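Local coordinates for Mll7089 protein (Mesorhizobium loti, PDB 2OZ8) that is of unconfirmed function but, as a member of the mandelate racemase family, probably binds magnesium and may act as a hydro-lyase, at residues Pro101-Glu104 / Ala105-Ala109; Pro121-Leu125 / Leu126-Arg130; Val349-Glu352 / Lys353-Gly356. One frame throughout, in Å; residues are numbered along the deposited sequence.

Interaction 1 (Pro101-Glu104 / Ala105-Ala109)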
loop_
_atom_site.group_PDB
_atom_site.type_symbol
_atom_site.label_atom_id
_atom_site.label_comp_id
_atom_site.label_asym_id
_atom_site.label_seq_id
_atom_site.Cartn_x
_atom_site.Cartn_y
_atom_site.Cartn_z
ATOM N N PRO A 101 34.189 1.640 19.728
ATOM C CA PRO A 101 33.540 0.502 19.064
ATOM C C PRO A 101 33.954 -0.927 19.574
ATOM O O PRO A 101 34.824 -1.588 18.969
ATOM C CB PRO A 101 33.916 0.706 17.595
ATOM C CG PRO A 101 35.248 1.420 17.622
ATOM C CD PRO A 101 35.213 2.274 18.873
ATOM N N PHE A 102 33.277 -1.393 20.629
ATOM C CA PHE A 102 33.504 -2.710 21.244
ATOM C C PHE A 102 32.569 -3.864 20.760
ATOM O O PHE A 102 32.832 -5.069 20.976
ATOM C CB PHE A 102 33.313 -2.591 22.770
ATOM C CG PHE A 102 34.304 -1.681 23.457
ATOM C CD1 PHE A 102 35.672 -1.832 23.269
ATOM C CD2 PHE A 102 33.864 -0.705 24.345
ATOM C CE1 PHE A 102 36.572 -1.036 23.945
ATOM C CE2 PHE A 102 34.761 0.091 25.030
ATOM C CZ PHE A 102 36.111 -0.060 24.821
ATOM N N HIS A 103 31.465 -3.493 20.134
ATOM C CA HIS A 103 30.433 -4.453 19.798
ATOM C C HIS A 103 30.992 -5.668 18.994
ATOM O O HIS A 103 30.865 -6.801 19.457
ATOM C CB HIS A 103 29.258 -3.717 19.118
ATOM C CG HIS A 103 28.130 -4.595 18.735
ATOM N ND1 HIS A 103 27.238 -5.098 19.657
ATOM C CD2 HIS A 103 27.730 -5.060 17.527
ATOM C CE1 HIS A 103 26.331 -5.835 19.037
ATOM N NE2 HIS A 103 26.611 -5.836 17.742
ATOM N N GLU A 104 31.653 -5.416 17.859
ATOM C CA GLU A 104 32.210 -6.489 17.037
ATOM C C GLU A 104 33.264 -7.356 17.771
ATOM O O GLU A 104 33.141 -8.574 17.799
ATOM C CB GLU A 104 32.772 -5.922 15.719
ATOM C CG GLU A 104 33.523 -6.925 14.830
ATOM C CD GLU A 104 33.718 -6.422 13.377
ATOM O OE1 GLU A 104 33.307 -5.264 13.043
ATOM O OE2 GLU A 104 34.290 -7.204 12.551
ATOM N N ALA A 105 34.269 -6.706 18.364
ATOM C CA ALA A 105 35.395 -7.342 19.087
ATOM C C ALA A 105 34.914 -8.284 20.184
ATOM O O ALA A 105 35.403 -9.424 20.333
ATOM C CB ALA A 105 36.323 -6.246 19.698
ATOM N N VAL A 106 33.951 -7.805 20.951
ATOM C CA VAL A 106 33.355 -8.625 21.994
ATOM C C VAL A 106 32.758 -9.879 21.408
ATOM O O VAL A 106 32.994 -10.949 21.950
ATOM C CB VAL A 106 32.313 -7.853 22.873
ATOM C CG1 VAL A 106 31.724 -8.760 23.945
ATOM C CG2 VAL A 106 32.969 -6.681 23.549
ATOM N N GLN A 107 32.013 -9.778 20.310
ATOM C CA GLN A 107 31.337 -10.970 19.738
ATOM C C GLN A 107 32.359 -11.966 19.165
ATOM O O GLN A 107 32.220 -13.168 19.322
ATOM C CB GLN A 107 30.272 -10.596 18.673
ATOM C CG GLN A 107 28.998 -9.843 19.217
ATOM C CD GLN A 107 27.853 -9.613 18.147
ATOM O OE1 GLN A 107 27.951 -9.999 16.978
ATOM N NE2 GLN A 107 26.771 -9.004 18.580
ATOM N N VAL A 108 33.377 -11.451 18.509
ATOM C CA VAL A 108 34.457 -12.268 17.998
ATOM C C VAL A 108 35.252 -12.963 19.119
ATOM O O VAL A 108 35.494 -14.160 19.049
ATOM C CB VAL A 108 35.411 -11.428 17.091
ATOM C CG1 VAL A 108 36.557 -12.278 16.567
ATOM C CG2 VAL A 108 34.631 -10.838 15.968
ATOM N N ALA A 109 35.621 -12.216 20.153
ATOM C CA ALA A 109 36.329 -12.795 21.302
ATOM C C ALA A 109 35.471 -13.799 22.079
ATOM O O ALA A 109 35.940 -14.896 22.382
ATOM C CB ALA A 109 36.820 -11.724 22.209
#

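Interaction 2 (Pro121-Leu125 / Leu126-Arg130)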
loop_
_atom_site.group_PDB
_atom_site.type_symbol
_atom_site.label_atom_id
_atom_site.label_comp_id
_atom_site.label_asym_id
_atom_site.label_seq_id
_atom_site.Cartn_x
_atom_site.Cartn_y
_atom_site.Cartn_z
ATOM N N PRO A 121 36.760 -25.841 16.308
ATOM C CA PRO A 121 36.917 -24.707 15.384
ATOM C C PRO A 121 35.609 -23.925 15.324
ATOM O O PRO A 121 34.532 -24.533 15.318
ATOM C CB PRO A 121 37.175 -25.371 14.030
ATOM C CG PRO A 121 37.441 -26.888 14.316
ATOM C CD PRO A 121 36.788 -27.156 15.621
ATOM N N LEU A 122 35.693 -22.599 15.283
ATOM C CA LEU A 122 34.468 -21.762 15.264
ATOM C C LEU A 122 33.381 -22.145 14.227
ATOM O O LEU A 122 32.211 -22.313 14.588
ATOM C CB LEU A 122 34.811 -20.271 15.225
ATOM C CG LEU A 122 33.617 -19.315 15.266
ATOM C CD1 LEU A 122 32.763 -19.472 16.563
ATOM C CD2 LEU A 122 34.113 -17.925 15.117
ATOM N N HIS A 123 33.763 -22.333 12.971
ATOM C CA HIS A 123 32.815 -22.722 11.932
ATOM C C HIS A 123 32.018 -24.010 12.200
ATOM O O HIS A 123 30.811 -24.079 11.887
ATOM C CB HIS A 123 33.488 -22.755 10.549
ATOM C CG HIS A 123 34.445 -23.881 10.347
ATOM N ND1 HIS A 123 34.110 -25.033 9.651
ATOM C CD2 HIS A 123 35.744 -24.027 10.715
ATOM C CE1 HIS A 123 35.163 -25.833 9.597
ATOM N NE2 HIS A 123 36.163 -25.250 10.239
ATOM N N VAL A 124 32.679 -25.023 12.754
ATOM C CA VAL A 124 31.986 -26.274 13.113
ATOM C C VAL A 124 30.933 -25.977 14.205
ATOM O O VAL A 124 29.780 -26.378 14.089
ATOM C CB VAL A 124 32.982 -27.398 13.570
ATOM C CG1 VAL A 124 32.217 -28.651 14.010
ATOM C CG2 VAL A 124 34.036 -27.715 12.443
ATOM N N LEU A 125 31.336 -25.238 15.230
ATOM C CA LEU A 125 30.390 -24.750 16.240
ATOM C C LEU A 125 29.247 -23.939 15.568
ATOM O O LEU A 125 28.085 -24.005 16.017
ATOM C CB LEU A 125 31.105 -23.894 17.295
ATOM C CG LEU A 125 30.251 -23.297 18.416
ATOM C CD1 LEU A 125 29.629 -24.373 19.411
ATOM C CD2 LEU A 125 31.092 -22.237 19.189
ATOM N N LEU A 126 29.581 -23.202 14.499
ATOM C CA LEU A 126 28.553 -22.391 13.786
ATOM C C LEU A 126 27.627 -23.239 12.914
ATOM O O LEU A 126 26.701 -22.700 12.317
ATOM C CB LEU A 126 29.144 -21.191 13.017
ATOM C CG LEU A 126 29.816 -20.133 13.923
ATOM C CD1 LEU A 126 30.455 -19.036 13.112
ATOM C CD2 LEU A 126 28.856 -19.606 15.038
ATOM N N GLY A 127 27.859 -24.560 12.917
ATOM C CA GLY A 127 27.071 -25.526 12.161
ATOM C C GLY A 127 27.558 -25.772 10.732
ATOM O O GLY A 127 26.833 -26.337 9.939
ATOM N N SER A 128 28.786 -25.398 10.388
ATOM C CA SER A 128 29.211 -25.533 9.005
ATOM C C SER A 128 29.177 -26.971 8.562
ATOM O O SER A 128 29.228 -27.886 9.390
ATOM C CB SER A 128 30.618 -24.957 8.763
ATOM O OG SER A 128 31.628 -25.827 9.284
ATOM N N ARG A 129 29.096 -27.151 7.242
ATOM C CA ARG A 129 29.231 -28.456 6.594
ATOM C C ARG A 129 30.406 -28.366 5.632
ATOM O O ARG A 129 30.810 -29.354 5.047
ATOM C CB ARG A 129 27.998 -28.812 5.781
ATOM C CG ARG A 129 26.679 -28.722 6.512
ATOM C CD ARG A 129 25.682 -29.747 5.924
ATOM N NE ARG A 129 24.334 -29.210 5.987
ATOM C CZ ARG A 129 23.250 -29.955 6.113
ATOM N NH1 ARG A 129 23.359 -31.278 6.163
ATOM N NH2 ARG A 129 22.060 -29.379 6.214
ATOM N N ARG A 130 30.932 -27.170 5.435
ATOM C CA ARG A 130 32.084 -27.031 4.589
ATOM C C ARG A 130 33.157 -26.230 5.282
ATOM O O ARG A 130 32.956 -25.702 6.365
ATOM C CB ARG A 130 31.711 -26.499 3.191
ATOM C CG ARG A 130 30.985 -25.110 3.111
ATOM C CD ARG A 130 30.182 -24.971 1.752
ATOM N NE ARG A 130 29.197 -26.073 1.659
ATOM C CZ ARG A 130 28.904 -26.765 0.552
ATOM N NH1 ARG A 130 29.497 -26.473 -0.602
ATOM N NH2 ARG A 130 28.013 -27.757 0.613
HETATM O O HOH W 1 29.023 -28.306 12.191
#

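Interaction 3 (Val349-Glu352 / Lys353-Gly356)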
loop_
_atom_site.group_PDB
_atom_site.type_symbol
_atom_site.label_atom_id
_atom_site.label_comp_id
_atom_site.label_asym_id
_atom_site.label_seq_id
_atom_site.Cartn_x
_atom_site.Cartn_y
_atom_site.Cartn_z
ATOM N N VAL A 349 45.554 -16.326 16.807
ATOM C CA VAL A 349 46.215 -16.122 18.109
ATOM C C VAL A 349 47.249 -15.047 17.966
ATOM O O VAL A 349 48.063 -15.101 17.079
ATOM C CB VAL A 349 46.904 -17.430 18.663
ATOM C CG1 VAL A 349 47.590 -17.121 20.002
ATOM C CG2 VAL A 349 45.910 -18.572 18.812
ATOM N N LEU A 350 47.215 -14.083 18.861
ATOM C CA LEU A 350 48.076 -12.922 18.807
ATOM C C LEU A 350 49.556 -13.319 18.885
ATOM O O LEU A 350 49.918 -14.247 19.618
ATOM C CB LEU A 350 47.718 -12.034 19.966
ATOM C CG LEU A 350 47.884 -10.541 19.827
ATOM C CD1 LEU A 350 47.080 -10.029 18.667
ATOM C CD2 LEU A 350 47.399 -9.960 21.146
ATOM N N SER A 351 50.409 -12.669 18.109
ATOM C CA SER A 351 51.816 -13.034 18.095
ATOM C C SER A 351 52.505 -12.356 19.281
ATOM O O SER A 351 52.394 -11.153 19.480
ATOM C CB SER A 351 52.426 -12.636 16.767
ATOM O OG SER A 351 53.817 -12.398 16.836
ATOM N N GLU A 352 53.181 -13.140 20.102
ATOM C CA GLU A 352 53.886 -12.561 21.256
ATOM C C GLU A 352 55.022 -11.635 20.810
ATOM O O GLU A 352 55.206 -10.553 21.390
ATOM C CB GLU A 352 54.320 -13.637 22.271
ATOM C CG GLU A 352 53.105 -14.411 22.885
ATOM C CD GLU A 352 52.144 -13.541 23.730
ATOM O OE1 GLU A 352 52.601 -12.531 24.300
ATOM O OE2 GLU A 352 50.934 -13.886 23.856
ATOM N N LYS A 353 55.726 -12.024 19.747
ATOM C CA LYS A 353 56.721 -11.131 19.175
ATOM C C LYS A 353 56.060 -9.819 18.791
ATOM O O LYS A 353 56.591 -8.737 19.084
ATOM C CB LYS A 353 57.407 -11.747 17.959
ATOM C CG LYS A 353 58.350 -12.914 18.292
ATOM C CD LYS A 353 58.821 -13.682 17.012
ATOM C CE LYS A 353 59.429 -15.070 17.391
ATOM N NZ LYS A 353 59.364 -16.055 16.257
ATOM N N ALA A 354 54.886 -9.904 18.167
ATOM C CA ALA A 354 54.154 -8.707 17.735
ATOM C C ALA A 354 53.712 -7.813 18.873
ATOM O O ALA A 354 53.903 -6.617 18.794
ATOM C CB ALA A 354 52.955 -9.077 16.839
ATOM N N ARG A 355 53.128 -8.389 19.921
ATOM C CA ARG A 355 52.787 -7.641 21.117
ATOM C C ARG A 355 53.983 -6.887 21.772
ATOM O O ARG A 355 53.776 -5.915 22.514
ATOM C CB ARG A 355 52.118 -8.573 22.122
ATOM C CG ARG A 355 51.582 -7.865 23.387
ATOM C CD ARG A 355 51.178 -8.834 24.500
ATOM N NE ARG A 355 50.024 -9.646 24.109
ATOM C CZ ARG A 355 49.837 -10.899 24.507
ATOM N NH1 ARG A 355 50.726 -11.472 25.315
ATOM N NH2 ARG A 355 48.778 -11.587 24.101
ATOM N N GLY A 356 55.221 -7.326 21.502
ATOM C CA GLY A 356 56.439 -6.662 22.008
ATOM C C GLY A 356 56.987 -5.564 21.104
ATOM O O GLY A 356 57.220 -4.449 21.541
#

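Interaction 1 (Pro101-Glu104 / Ala105-Ala109)
Val-106 and Phe-102 set the backbone pattern of an early helical turn: Val-106 N donates to Phe-102 O at 3.0 Å and 166°, Val-108 N reaches Glu-104 O at 3.0 Å, and between them the bond from Gln-107 N to His-103 O is weak. The side chains then illustrate how residues four apart share one side of a helix. With CG1 of Val-106 anti to the backbone N (chi1 -180°), the other methyl, CG2, falls beside that N and comes to 3.0 Å from Phe-102 O, a tight fit against the carbonyl the residue has just bonded. Val-108 repeats the arrangement more loosely over Glu-104 O, and its CG2 also meets the aliphatic CG of Glu-104 at 4.2 Å. The polar pair is His-103 and Gln-107. Gln-107 runs out extended and brings NE2 to 3.2 Å from His-103 CE1, approaching the imidazole aslant, with ring and amide planes 60° apart. His-103 NE2 and Gln-107 NE2 lie close but do not bond to one another; instead both turn to the carboxylate of Asp-278, His-103 NE2 to OD2 and Gln-107 NE2 to OD1. One acid therefore holds two neighbouring groups and fixes how each is turned. A sulfate ion, probably from the crystallisation liquor, also lies near the imidazole. The turn lies near the start of helix 103-118, which packs on the N-terminal antiparallel sheet and reaches barrel helix 276-289. Ala-105 and Val-106 rest on Leu-36 of strand 27-40, and Phe-102 packs on Ile-50 of strand 45-52 and meets Phe-67 of helix 60-70 edge-to-face, while Gln-107 and Val-108 lean on Thr-277 and Val-276 of the barrel helix.

Interaction 2 (Pro121-Leu125 / Leu126-Arg130)
The His-123 imidazole meets Ser-128 at its edge, with the serine OG near the ring plane and CB in it, while over one face stands Val-124 CG2, 3.6 Å above the plane and offset toward the rim. His-305 of helix 304-309 brings a second ring against this one, the two planes at about 30°. The edge contact is a short hydrogen bond of 2.6 Å between His-123 ND1 and Ser-128 OG, in which either atom could be the donor. Two torsions bring these atoms together: CG of His-123 (chi1 71°) and OG of Ser-128 (chi1 75°) each sit between their own backbone N and carbonyl carbon, so both groups fold back toward the main chain. From there the hydroxyl also has two weaker acceptors in reach, His-123 O and Arg-130 O, both at 3.2 Å from Ser-128 OG; its proton is not settled among them. With an alanine in place of His-123, Ser-128 OG would probably lose its closest partner and be left to those two long carbonyl contacts, and a gap would open beside His-305. Apolar contact is made by the leucines, where Leu-126 CD1 meets Leu-122 CG at 3.8 Å and both residues rest on Trp-111 of helix 103-118. A water donates to Val-124 O and Ser-128 O, tying the last turn to the departing chain. Across the subunit boundary, Arg-86 of a second subunit bonds to Gly-127 O through its NE. The backbone ends helix 122-125 in a classic way: Ser-128 N reaches back to His-123 O at 2.8 Å and Gly-127 N to Val-124 O at 2.9 Å, with Gly-127 at positive phi, which together define a Schellman motif, here leading the chain toward barrel strand 132-138.

Interaction 3 (Val349-Glu352 / Lys353-Gly356)
Arg-355 N donates to Ser-351 O at 2.9 Å and 169°, the shortest sound polar bond of a helix start that shows how capping works. Ser-351 is the N-cap, and it serves the first turn twice, once through its carbonyl and once through its side chain. Its hydroxyl stands anti to its own backbone N (chi1 154°), which directs OG at the amide of the third residue along: Ala-354 N donates to Ser-351 OG at 3.0 Å. The same side chain leans on Ala-354, CB to CB at 3.6 Å, so polar cap and methyl contact come from one serine. Farther along, the bond from Gly-356 N to Glu-352 O is weak. Glu-352 bends at chi2 (-64°), which turns its carboxylate back alongside Arg-355, the two chains side by side and pointing the same way. They are modelled as a salt bridge, but the approach of OE1 to NH1 is too close to be trusted in detail, and the exact placing of both atoms is doubtful. Leu-350 comes to the guanidinium at its edge, its CD2 3.6 Å from Arg-355 NH2, and its chain crosses that of the arginine at about a right angle. Leu-350 also packs on Ala-35 and Glu-37 of strand 27-40. Arg-355 has Glu-37 as a salt-bridge partner through NH2 and, less surely placed, Glu-352 as a second. The positive guanidinium would probably favour the ionised form of these nearby carboxylates, and Glu-352, in the first turn, is likely to be eased further by the positive end of the helix dipole; the capping serine and these charges together suit the beginning of helix 352-357.

Overall arrangement
All three contacts join residues close in sequence around a helix end, yet their chemistry follows their surroundings. Interaction 2 is mostly buried and the only one touched by another subunit; it closes a short helix with a histidine-serine bond and a Schellman motif at a glycine. Interactions 1 and 3 are partly buried helix starts, one tied through a shared aspartate to a barrel helix, the other carrying capping and charged groups farther from the centre of the chain. Both lean on strand 27-40, whereas interaction 2 reaches helix 103-118, on which interaction 1 lies, through Trp-111. None touches another, with centres about 19 Å apart for interactions 1 and 2 and 26 Å for 2 and 3.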